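Local coordinates for protein nicotinate phosphoribosyltransferase (Vibrio cholerae, PDB 4HL7) that probably makes nicotinate D-ribonucleotide from nicotinate and 5-phosphoribosyl 1-diphosphate at the expense of ATP, a step in NAD biosynthesis, at residues A[20-25]-A[231-236]; A[182-187]-A[227-232]; A[187-192]-A[216-221]. All coordinates share one frame; numbering follows the deposited sequence.

Interaction 1: A[20-25]-A[231-236]; sequences DAYKIN and AHEWFM
K23 and E233 supply the ionic part of this contact between the first turns of two helices. K23 NZ donates to E233 OE2 over 2.7 Å, entering on the syn lone pair of that oxygen, and the two side chains cross at about a right angle. The lysine chain bends at chi2 (-113°) and chi3 (78°), which swings its ammonium toward the glutamate although its CB does not aim there. NZ is shared further: E132 makes a second salt bridge and the carbonyl of I129 takes another hydrogen bond.

A water carries the second polar link. Y22 OH donates to it over 2.7 Å, and it in turn donates to E233 OE2 over 2.6 Å. The water sits at the edge of the Y22 ring, in its plane. E233 OE2 is therefore gripped by both an ammonium and a water, while OE1 is bonded to Y41 and W125. The Y22 hydroxyl also pairs with R187.

Of the apolar groups, K23 CG, on the same helix turn, lies 3.8 Å above one face of the Y22 ring, toward its rim. The close approach of that ring to the A231 methyl is doubtful in detail. The cluster, only partly buried, flanks H232 in sequence, with A231 before it and E233 after; H232 is the predicted site of autophosphorylation and carries no phosphate here.

In the fold, the contact joins helix 21-33 to helix 232-241, with M26 of the former also touching A231, E233 and W234. Helix 131-147 adds E132, helix 125-128 adds W125, and strand 38-46 of the antiparallel sheet adds Y41.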
loop_
_atom_site.group_PDB
_atom_site.type_symbol
_atom_site.label_atom_id
_atom_site.label_comp_id
_atom_site.label_asym_id
_atom_site.label_seq_id
_atom_site.Cartn_x
_atom_site.Cartn_y
_atom_site.Cartn_z
ATOM N N ASP A 20 -3.717 -6.332 2.472
ATOM C CA ASP A 20 -3.829 -5.061 3.257
ATOM C C ASP A 20 -5.282 -4.790 3.558
ATOM O O ASP A 20 -6.115 -4.804 2.658
ATOM C CB ASP A 20 -3.231 -3.902 2.464
ATOM C CG ASP A 20 -1.675 -3.940 2.425
ATOM O OD1 ASP A 20 -1.035 -4.641 3.266
ATOM O OD2 ASP A 20 -1.122 -3.221 1.562
ATOM N N ALA A 21 -5.572 -4.453 4.819
ATOM C CA ALA A 21 -6.918 -4.291 5.294
ATOM C C ALA A 21 -7.631 -3.223 4.520
ATOM O O ALA A 21 -8.863 -3.328 4.307
ATOM C CB ALA A 21 -6.860 -3.909 6.769
ATOM N N TYR A 22 -6.901 -2.186 4.095
ATOM C CA TYR A 22 -7.584 -1.073 3.395
ATOM C C TYR A 22 -8.206 -1.522 2.042
ATOM O O TYR A 22 -9.024 -0.812 1.514
ATOM C CB TYR A 22 -6.625 0.113 3.134
ATOM C CG TYR A 22 -5.752 -0.063 1.854
ATOM C CD1 TYR A 22 -4.446 -0.522 1.934
ATOM C CD2 TYR A 22 -6.268 0.214 0.564
ATOM C CE1 TYR A 22 -3.651 -0.688 0.799
ATOM C CE2 TYR A 22 -5.489 0.028 -0.583
ATOM C CZ TYR A 22 -4.176 -0.430 -0.464
ATOM O OH TYR A 22 -3.395 -0.612 -1.596
ATOM N N LYS A 23 -7.790 -2.686 1.497
ATOM C CA LYS A 23 -8.358 -3.179 0.258
ATOM C C LYS A 23 -9.767 -3.661 0.480
ATOM O O LYS A 23 -10.681 -3.334 -0.315
ATOM C CB LYS A 23 -7.460 -4.296 -0.363
ATOM C CG LYS A 23 -6.104 -3.736 -0.746
ATOM C CD LYS A 23 -5.828 -3.700 -2.246
ATOM C CE LYS A 23 -6.508 -2.553 -2.933
ATOM N NZ LYS A 23 -6.134 -2.530 -4.387
ATOM N N ILE A 24 -9.978 -4.397 1.559
ATOM C CA ILE A 24 -11.336 -4.809 1.936
ATOM C C ILE A 24 -12.163 -3.599 2.347
ATOM O O ILE A 24 -13.371 -3.475 2.014
ATOM C CB ILE A 24 -11.313 -5.893 3.066
ATOM C CG1 ILE A 24 -10.947 -7.258 2.424
ATOM C CG2 ILE A 24 -12.702 -6.031 3.752
ATOM C CD1 ILE A 24 -10.906 -8.432 3.428
ATOM N N ASN A 25 -11.540 -2.700 3.105
ATOM C CA ASN A 25 -12.278 -1.547 3.521
ATOM C C ASN A 25 -12.745 -0.700 2.325
ATOM O O ASN A 25 -13.938 -0.338 2.242
ATOM C CB ASN A 25 -11.450 -0.739 4.520
ATOM C CG ASN A 25 -11.102 -1.533 5.747
ATOM O OD1 ASN A 25 -11.663 -2.640 6.007
ATOM N ND2 ASN A 25 -10.121 -1.005 6.526
ATOM N N ALA A 231 -5.882 4.265 0.096
ATOM C CA ALA A 231 -4.831 4.237 -0.943
ATOM C C ALA A 231 -5.123 5.297 -1.991
ATOM O O ALA A 231 -6.255 5.834 -2.066
ATOM C CB ALA A 231 -4.770 2.867 -1.599
ATOM N N HIS A 232 -4.082 5.671 -2.742
ATOM C CA HIS A 232 -4.210 6.687 -3.829
ATOM C C HIS A 232 -5.312 6.345 -4.834
ATOM O O HIS A 232 -5.980 7.217 -5.344
ATOM C CB HIS A 232 -2.915 6.789 -4.633
ATOM C CG HIS A 232 -1.776 7.299 -3.816
ATOM N ND1 HIS A 232 -0.816 6.488 -3.364
ATOM C CD2 HIS A 232 -1.505 8.582 -3.311
ATOM C CE1 HIS A 232 0.046 7.219 -2.575
ATOM N NE2 HIS A 232 -0.382 8.495 -2.562
ATOM N N GLU A 233 -5.527 5.054 -5.083
ATOM C CA GLU A 233 -6.537 4.666 -6.111
ATOM C C GLU A 233 -7.903 5.152 -5.844
ATOM O O GLU A 233 -8.619 5.411 -6.776
ATOM C CB GLU A 233 -6.583 3.110 -6.329
ATOM C CG GLU A 233 -7.198 2.375 -5.216
ATOM C CD GLU A 233 -7.383 0.872 -5.531
ATOM O OE1 GLU A 233 -8.252 0.507 -6.401
ATOM O OE2 GLU A 233 -6.717 0.086 -4.825
ATOM N N TRP A 234 -8.271 5.365 -4.569
ATOM C CA TRP A 234 -9.590 5.918 -4.283
ATOM C C TRP A 234 -9.675 7.355 -4.840
ATOM O O TRP A 234 -10.622 7.765 -5.541
ATOM C CB TRP A 234 -9.774 5.897 -2.763
ATOM C CG TRP A 234 -11.040 6.536 -2.267
ATOM C CD1 TRP A 234 -11.164 7.697 -1.510
ATOM C CD2 TRP A 234 -12.396 6.040 -2.451
ATOM N NE1 TRP A 234 -12.496 7.926 -1.174
ATOM C CE2 TRP A 234 -13.283 6.966 -1.741
ATOM C CE3 TRP A 234 -12.951 4.933 -3.100
ATOM C CZ2 TRP A 234 -14.652 6.776 -1.687
ATOM C CZ3 TRP A 234 -14.361 4.756 -3.067
ATOM C CH2 TRP A 234 -15.183 5.635 -2.346
ATOM N N PHE A 235 -8.605 8.116 -4.623
ATOM C CA PHE A 235 -8.599 9.529 -5.137
ATOM C C PHE A 235 -8.449 9.578 -6.665
ATOM O O PHE A 235 -9.063 10.429 -7.370
ATOM C CB PHE A 235 -7.436 10.245 -4.459
ATOM C CG PHE A 235 -7.604 10.289 -2.962
ATOM C CD1 PHE A 235 -7.099 9.283 -2.162
ATOM C CD2 PHE A 235 -8.377 11.263 -2.377
ATOM C CE1 PHE A 235 -7.344 9.289 -0.785
ATOM C CE2 PHE A 235 -8.637 11.249 -0.994
ATOM C CZ PHE A 235 -8.098 10.266 -0.210
HETATM N N MSE A 236 -7.629 8.659 -7.190
HETATM C CA MSE A 236 -7.380 8.636 -8.649
HETATM C C MSE A 236 -8.660 8.221 -9.355
HETATM O O MSE A 236 -9.028 8.823 -10.343
HETATM C CB MSE A 236 -6.280 7.559 -8.917
HETATM C CG MSE A 236 -4.921 8.116 -8.473
HETATM SE SE MSE A 236 -3.660 6.580 -8.372
HETATM C CE MSE A 236 -3.315 6.504 -10.302
HETATM O O HOH W 1 -4.288 0.473 -3.897
#

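Interaction 2: A[182-187]-A[227-232]; sequences TEMGTR and IGTIAH
Buried van der Waals packing between T182 and I227, with a looser touch of M184 on T229, joins the C-terminal end of a barrel strand to the loop that leads into helix 232-241. The strand, 181-183, belongs to the parallel sheet of the alpha/beta barrel, the TIM-barrel-like core of this family. It runs between strands 210-213 and 344-349: T182 makes backbone hydrogen bonds with F347 and I349, and E183 with G212 and S214. No hydrogen bond crosses between the two segments themselves, so between them the meeting is one of van der Waals contact.

The closer of the two meetings is a methyl set into a branch. T182 CG2 lies 3.8 Å from I227 CB and nearly as close to both carbons attached to it, CG1 and CG2, so that it faces the fork of the isoleucine. The threonine rotamer divides the labour: with chi1 at -61°, OG1 stands beside the backbone N and bonds to S346 OG on the adjacent strand, while CG2 is set anti to that N and faces the loop.

Beyond the strand, selenomethionine M184 reaches across with its chain fully extended past CG (chi2 and chi3 both -177°). Its terminal CE comes within 4.4 Å of T229 CG2, a light contact at a partly exposed position. T229 OG1 accepts a hydrogen bond from R292 NH2.

The turn after the strand is braced from outside and from within. T213 and Q195 hold the E183 carboxylate from outside; within the turn, E183 OE2 accepts G185 N over 2.8 Å, met from well above the carboxylate plane, 68° out of it.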
loop_
_atom_site.group_PDB
_atom_site.type_symbol
_atom_site.label_atom_id
_atom_site.label_comp_id
_atom_site.label_asym_id
_atom_site.label_seq_id
_atom_site.Cartn_x
_atom_site.Cartn_y
_atom_site.Cartn_z
ATOM N N THR A 182 3.852 0.617 12.438
ATOM C CA THR A 182 2.717 -0.068 11.824
ATOM C C THR A 182 3.279 -0.991 10.742
ATOM O O THR A 182 3.952 -0.534 9.794
ATOM C CB THR A 182 1.753 0.911 11.178
ATOM O OG1 THR A 182 1.238 1.812 12.190
ATOM C CG2 THR A 182 0.554 0.141 10.606
ATOM N N GLU A 183 3.077 -2.280 10.892
ATOM C CA GLU A 183 3.677 -3.183 9.912
ATOM C C GLU A 183 2.875 -3.157 8.610
ATOM O O GLU A 183 1.675 -3.278 8.642
ATOM C CB GLU A 183 3.744 -4.583 10.516
ATOM C CG GLU A 183 4.545 -5.550 9.677
ATOM C CD GLU A 183 3.734 -6.195 8.510
ATOM O OE1 GLU A 183 2.474 -6.274 8.557
ATOM O OE2 GLU A 183 4.382 -6.600 7.521
HETATM N N MSE A 184 3.540 -3.022 7.460
HETATM C CA MSE A 184 2.833 -2.831 6.190
HETATM C C MSE A 184 3.610 -3.559 5.133
HETATM O O MSE A 184 3.682 -3.110 4.001
HETATM C CB MSE A 184 2.672 -1.341 5.773
HETATM C CG MSE A 184 1.721 -0.581 6.646
HETATM SE SE MSE A 184 1.635 1.249 5.805
HETATM C CE MSE A 184 0.475 1.813 7.207
ATOM N N GLY A 185 4.213 -4.675 5.475
ATOM C CA GLY A 185 5.034 -5.368 4.493
ATOM C C GLY A 185 4.434 -6.569 3.806
ATOM O O GLY A 185 5.155 -7.457 3.379
ATOM N N THR A 186 3.128 -6.623 3.691
ATOM C CA THR A 186 2.533 -7.756 2.987
ATOM C C THR A 186 2.885 -7.795 1.460
ATOM O O THR A 186 3.237 -8.850 0.901
ATOM C CB THR A 186 0.987 -7.660 3.133
ATOM O OG1 THR A 186 0.618 -7.826 4.513
ATOM C CG2 THR A 186 0.262 -8.726 2.243
ATOM N N ARG A 187 2.682 -6.657 0.778
ATOM C CA ARG A 187 2.788 -6.614 -0.702
ATOM C C ARG A 187 4.162 -6.949 -1.232
ATOM O O ARG A 187 4.287 -7.483 -2.352
ATOM C CB ARG A 187 2.342 -5.263 -1.275
ATOM C CG ARG A 187 3.197 -4.056 -0.854
ATOM C CD ARG A 187 2.523 -2.758 -1.276
ATOM N NE ARG A 187 1.177 -2.663 -0.756
ATOM C CZ ARG A 187 0.165 -2.115 -1.432
ATOM N NH1 ARG A 187 0.395 -1.638 -2.640
ATOM N NH2 ARG A 187 -1.073 -2.087 -0.907
ATOM N N ILE A 227 -4.668 -1.983 10.795
ATOM C CA ILE A 227 -4.590 -0.544 10.396
ATOM C C ILE A 227 -4.739 -0.458 8.864
ATOM O O ILE A 227 -4.104 -1.249 8.106
ATOM C CB ILE A 227 -3.206 0.059 10.856
ATOM C CG1 ILE A 227 -2.915 -0.293 12.328
ATOM C CG2 ILE A 227 -3.081 1.579 10.637
ATOM C CD1 ILE A 227 -3.784 0.408 13.337
ATOM N N GLY A 228 -5.642 0.417 8.405
ATOM C CA GLY A 228 -5.782 0.762 6.977
ATOM C C GLY A 228 -5.514 2.266 6.795
ATOM O O GLY A 228 -5.842 3.068 7.684
ATOM N N THR A 229 -4.835 2.670 5.720
ATOM C CA THR A 229 -4.971 4.077 5.316
ATOM C C THR A 229 -5.550 3.997 3.921
ATOM O O THR A 229 -5.420 2.967 3.260
ATOM C CB THR A 229 -3.658 4.889 5.265
ATOM O OG1 THR A 229 -2.915 4.543 4.083
ATOM C CG2 THR A 229 -2.776 4.647 6.566
ATOM N N ILE A 230 -6.145 5.072 3.469
ATOM C CA ILE A 230 -6.840 5.053 2.179
ATOM C C ILE A 230 -5.771 5.095 1.118
ATOM O O ILE A 230 -4.865 5.941 1.186
ATOM C CB ILE A 230 -7.689 6.309 2.065
ATOM C CG1 ILE A 230 -8.597 6.408 3.307
ATOM C CG2 ILE A 230 -8.549 6.291 0.782
ATOM C CD1 ILE A 230 -9.157 7.822 3.473
ATOM N N ALA A 231 -5.882 4.265 0.096
ATOM C CA ALA A 231 -4.831 4.237 -0.943
ATOM C C ALA A 231 -5.123 5.297 -1.991
ATOM O O ALA A 231 -6.255 5.834 -2.066
ATOM C CB ALA A 231 -4.770 2.867 -1.599
ATOM N N HIS A 232 -4.082 5.671 -2.742
ATOM C CA HIS A 232 -4.210 6.687 -3.829
ATOM C C HIS A 232 -5.312 6.345 -4.834
ATOM O O HIS A 232 -5.980 7.217 -5.344
ATOM C CB HIS A 232 -2.915 6.789 -4.633
ATOM C CG HIS A 232 -1.776 7.299 -3.816
ATOM N ND1 HIS A 232 -0.816 6.488 -3.364
ATOM C CD2 HIS A 232 -1.505 8.582 -3.311
ATOM C CE1 HIS A 232 0.046 7.219 -2.575
ATOM N NE2 HIS A 232 -0.382 8.495 -2.562
#

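Interaction 3: A[187-192]-A[216-221]; sequences RRRFSS and YHFARE
R189 and S192 meet the ring of F218 beside the beta-alpha-beta crossover formed by strand 181-183, helix 192-205 and strand 210-213, the ring reaching in from the helix that follows it. One segment is the loop entering the crossover helix, with S191 at its N-cap position; the other is nearly the whole of the short helix 216-222.

The arginine conformation sets the geometry. Its CG lies between the backbone N and the carbonyl carbon (chi1 63°), and from there the chain runs straight to NE, carrying the guanidinium to F218. NH1 stops 3.9 Å from F218 CE2, near the plane of the ring and at its edge. With the two planes 67° apart, this is not a cation-pi stack. The polar partners of the same NH1 are D18 and Q195, and the ring edge offers it none.

F218 has CG beside its backbone N (chi1 -73°), which turns the ring toward the loop. H217 CD2 covers one ring face at 3.8 Å, offset toward the rim, and E221 OE1 lies in the ring plane at an edge. Q195, R196 and L199 also border the ring, so it bridges helix 216-222 to the start of helix 192-205.

S192 serves both partners. Its carbonyl O lies 3.7 Å from F218 CZ, approached obliquely, while its CB sits over the centre of the R189 guanidinium, 3.4 Å above the plane.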
loop_
_atom_site.group_PDB
_atom_site.type_symbol
_atom_site.label_atom_id
_atom_site.label_comp_id
_atom_site.label_asym_id
_atom_site.label_seq_id
_atom_site.Cartn_x
_atom_site.Cartn_y
_atom_site.Cartn_z
ATOM N N ARG A 187 2.682 -6.657 0.778
ATOM C CA ARG A 187 2.788 -6.614 -0.702
ATOM C C ARG A 187 4.162 -6.949 -1.232
ATOM O O ARG A 187 4.287 -7.483 -2.352
ATOM C CB ARG A 187 2.342 -5.263 -1.275
ATOM C CG ARG A 187 3.197 -4.056 -0.854
ATOM C CD ARG A 187 2.523 -2.758 -1.276
ATOM N NE ARG A 187 1.177 -2.663 -0.756
ATOM C CZ ARG A 187 0.165 -2.115 -1.432
ATOM N NH1 ARG A 187 0.395 -1.638 -2.640
ATOM N NH2 ARG A 187 -1.073 -2.087 -0.907
ATOM N N ARG A 188 5.203 -6.709 -0.425
ATOM C CA ARG A 188 6.556 -7.092 -0.946
ATOM C C ARG A 188 7.324 -7.998 -0.009
ATOM O O ARG A 188 8.558 -7.976 0.037
ATOM C CB ARG A 188 7.390 -5.872 -1.385
ATOM C CG ARG A 188 7.059 -5.329 -2.791
ATOM C CD ARG A 188 7.637 -3.903 -2.928
ATOM N NE ARG A 188 7.043 -3.080 -3.993
ATOM C CZ ARG A 188 6.136 -2.104 -3.813
ATOM N NH1 ARG A 188 5.625 -1.831 -2.598
ATOM N NH2 ARG A 188 5.712 -1.403 -4.877
ATOM N N ARG A 189 6.597 -8.851 0.693
ATOM C CA ARG A 189 7.274 -9.779 1.611
ATOM C C ARG A 189 8.142 -10.769 0.861
ATOM O O ARG A 189 7.855 -11.132 -0.290
ATOM C CB ARG A 189 6.285 -10.550 2.476
ATOM C CG ARG A 189 5.317 -11.470 1.685
ATOM C CD ARG A 189 4.080 -11.660 2.524
ATOM N NE ARG A 189 3.188 -12.591 1.839
ATOM C CZ ARG A 189 1.950 -12.843 2.232
ATOM N NH1 ARG A 189 1.482 -12.280 3.358
ATOM N NH2 ARG A 189 1.203 -13.725 1.535
ATOM N N PHE A 190 9.189 -11.265 1.523
ATOM C CA PHE A 190 9.992 -12.328 0.934
ATOM C C PHE A 190 9.096 -13.593 0.734
ATOM O O PHE A 190 9.192 -14.277 -0.293
ATOM C CB PHE A 190 11.152 -12.686 1.878
ATOM C CG PHE A 190 12.063 -13.773 1.345
ATOM C CD1 PHE A 190 13.164 -13.444 0.530
ATOM C CD2 PHE A 190 11.869 -15.103 1.691
ATOM C CE1 PHE A 190 13.979 -14.432 0.031
ATOM C CE2 PHE A 190 12.707 -16.110 1.189
ATOM C CZ PHE A 190 13.762 -15.763 0.359
ATOM N N SER A 191 8.241 -13.871 1.739
ATOM C CA SER A 191 7.343 -15.005 1.740
ATOM C C SER A 191 6.329 -14.766 2.857
ATOM O O SER A 191 6.576 -13.957 3.744
ATOM C CB SER A 191 8.106 -16.335 1.948
ATOM O OG SER A 191 8.641 -16.394 3.270
ATOM N N SER A 192 5.178 -15.433 2.802
ATOM C CA SER A 192 4.202 -15.299 3.901
ATOM C C SER A 192 4.789 -15.842 5.237
ATOM O O SER A 192 4.469 -15.310 6.326
ATOM C CB SER A 192 2.855 -15.968 3.534
ATOM O OG SER A 192 3.055 -17.337 3.249
ATOM N N TYR A 216 -4.899 -8.221 7.592
ATOM C CA TYR A 216 -6.038 -8.719 8.406
ATOM C C TYR A 216 -5.739 -10.120 8.942
ATOM O O TYR A 216 -6.022 -10.455 10.141
ATOM C CB TYR A 216 -7.342 -8.766 7.556
ATOM C CG TYR A 216 -8.232 -7.533 7.709
ATOM C CD1 TYR A 216 -8.447 -6.968 8.961
ATOM C CD2 TYR A 216 -8.870 -6.963 6.594
ATOM C CE1 TYR A 216 -9.283 -5.839 9.121
ATOM C CE2 TYR A 216 -9.709 -5.845 6.721
ATOM C CZ TYR A 216 -9.946 -5.310 8.001
ATOM O OH TYR A 216 -10.764 -4.168 8.156
ATOM N N HIS A 217 -5.231 -10.979 8.073
ATOM C CA HIS A 217 -4.947 -12.375 8.478
ATOM C C HIS A 217 -4.014 -12.481 9.658
ATOM O O HIS A 217 -4.254 -13.272 10.620
ATOM C CB HIS A 217 -4.378 -13.160 7.294
ATOM C CG HIS A 217 -4.126 -14.615 7.601
ATOM N ND1 HIS A 217 -5.030 -15.569 7.363
ATOM C CD2 HIS A 217 -3.030 -15.251 8.171
ATOM C CE1 HIS A 217 -4.547 -16.762 7.743
ATOM N NE2 HIS A 217 -3.323 -16.576 8.223
ATOM N N PHE A 218 -2.949 -11.694 9.629
ATOM C CA PHE A 218 -1.941 -11.706 10.712
ATOM C C PHE A 218 -2.401 -10.848 11.894
ATOM O O PHE A 218 -2.025 -11.148 13.010
ATOM C CB PHE A 218 -0.552 -11.258 10.169
ATOM C CG PHE A 218 0.107 -12.303 9.294
ATOM C CD1 PHE A 218 0.200 -13.638 9.726
ATOM C CD2 PHE A 218 0.596 -11.969 8.011
ATOM C CE1 PHE A 218 0.729 -14.641 8.895
ATOM C CE2 PHE A 218 1.152 -12.947 7.206
ATOM C CZ PHE A 218 1.217 -14.281 7.628
ATOM N N ALA A 219 -3.257 -9.844 11.658
ATOM C CA ALA A 219 -3.923 -9.125 12.780
ATOM C C ALA A 219 -4.733 -10.141 13.607
ATOM O O ALA A 219 -4.617 -10.194 14.827
ATOM C CB ALA A 219 -4.811 -7.986 12.285
ATOM N N ARG A 220 -5.489 -10.984 12.920
ATOM C CA ARG A 220 -6.143 -12.121 13.586
ATOM C C ARG A 220 -5.204 -13.038 14.314
ATOM O O ARG A 220 -5.426 -13.312 15.493
ATOM C CB ARG A 220 -7.047 -12.915 12.635
ATOM C CG ARG A 220 -7.789 -14.096 13.296
ATOM C CD ARG A 220 -8.777 -14.779 12.327
ATOM N NE ARG A 220 -8.122 -15.208 11.092
ATOM C CZ ARG A 220 -8.751 -15.612 9.987
ATOM N NH1 ARG A 220 -10.088 -15.683 9.964
ATOM N NH2 ARG A 220 -8.041 -15.963 8.908
ATOM N N GLU A 221 -4.209 -13.561 13.614
ATOM C CA GLU A 221 -3.360 -14.596 14.160
ATOM C C GLU A 221 -2.690 -14.129 15.437
ATOM O O GLU A 221 -2.499 -14.916 16.415
ATOM C CB GLU A 221 -2.304 -14.997 13.139
ATOM C CG GLU A 221 -1.233 -15.880 13.743
ATOM C CD GLU A 221 -0.476 -16.705 12.722
ATOM O OE1 GLU A 221 -0.759 -16.590 11.518
ATOM O OE2 GLU A 221 0.415 -17.478 13.127
#

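From the N terminus, helix 21-33 comes first, and interaction 1 closes the longest loop, 205 residues, by bringing it to the start of helix 232-241. Interaction 2 starts later, at the end of strand 181-183, and closes 39 residues, ending on the same stretch as interaction 1, with A231 and H232 common to both. Interaction 3, with 23 residues between 187-192 and 216-221, lies inside both and overlaps interaction 2 at R187. That arginine reaches back to interaction 1 through D20 and Y22. Together they join helix 21-33, helix 232-241 and the loop before it, strand 181-183, helix 216-222 and the start of helix 192-205.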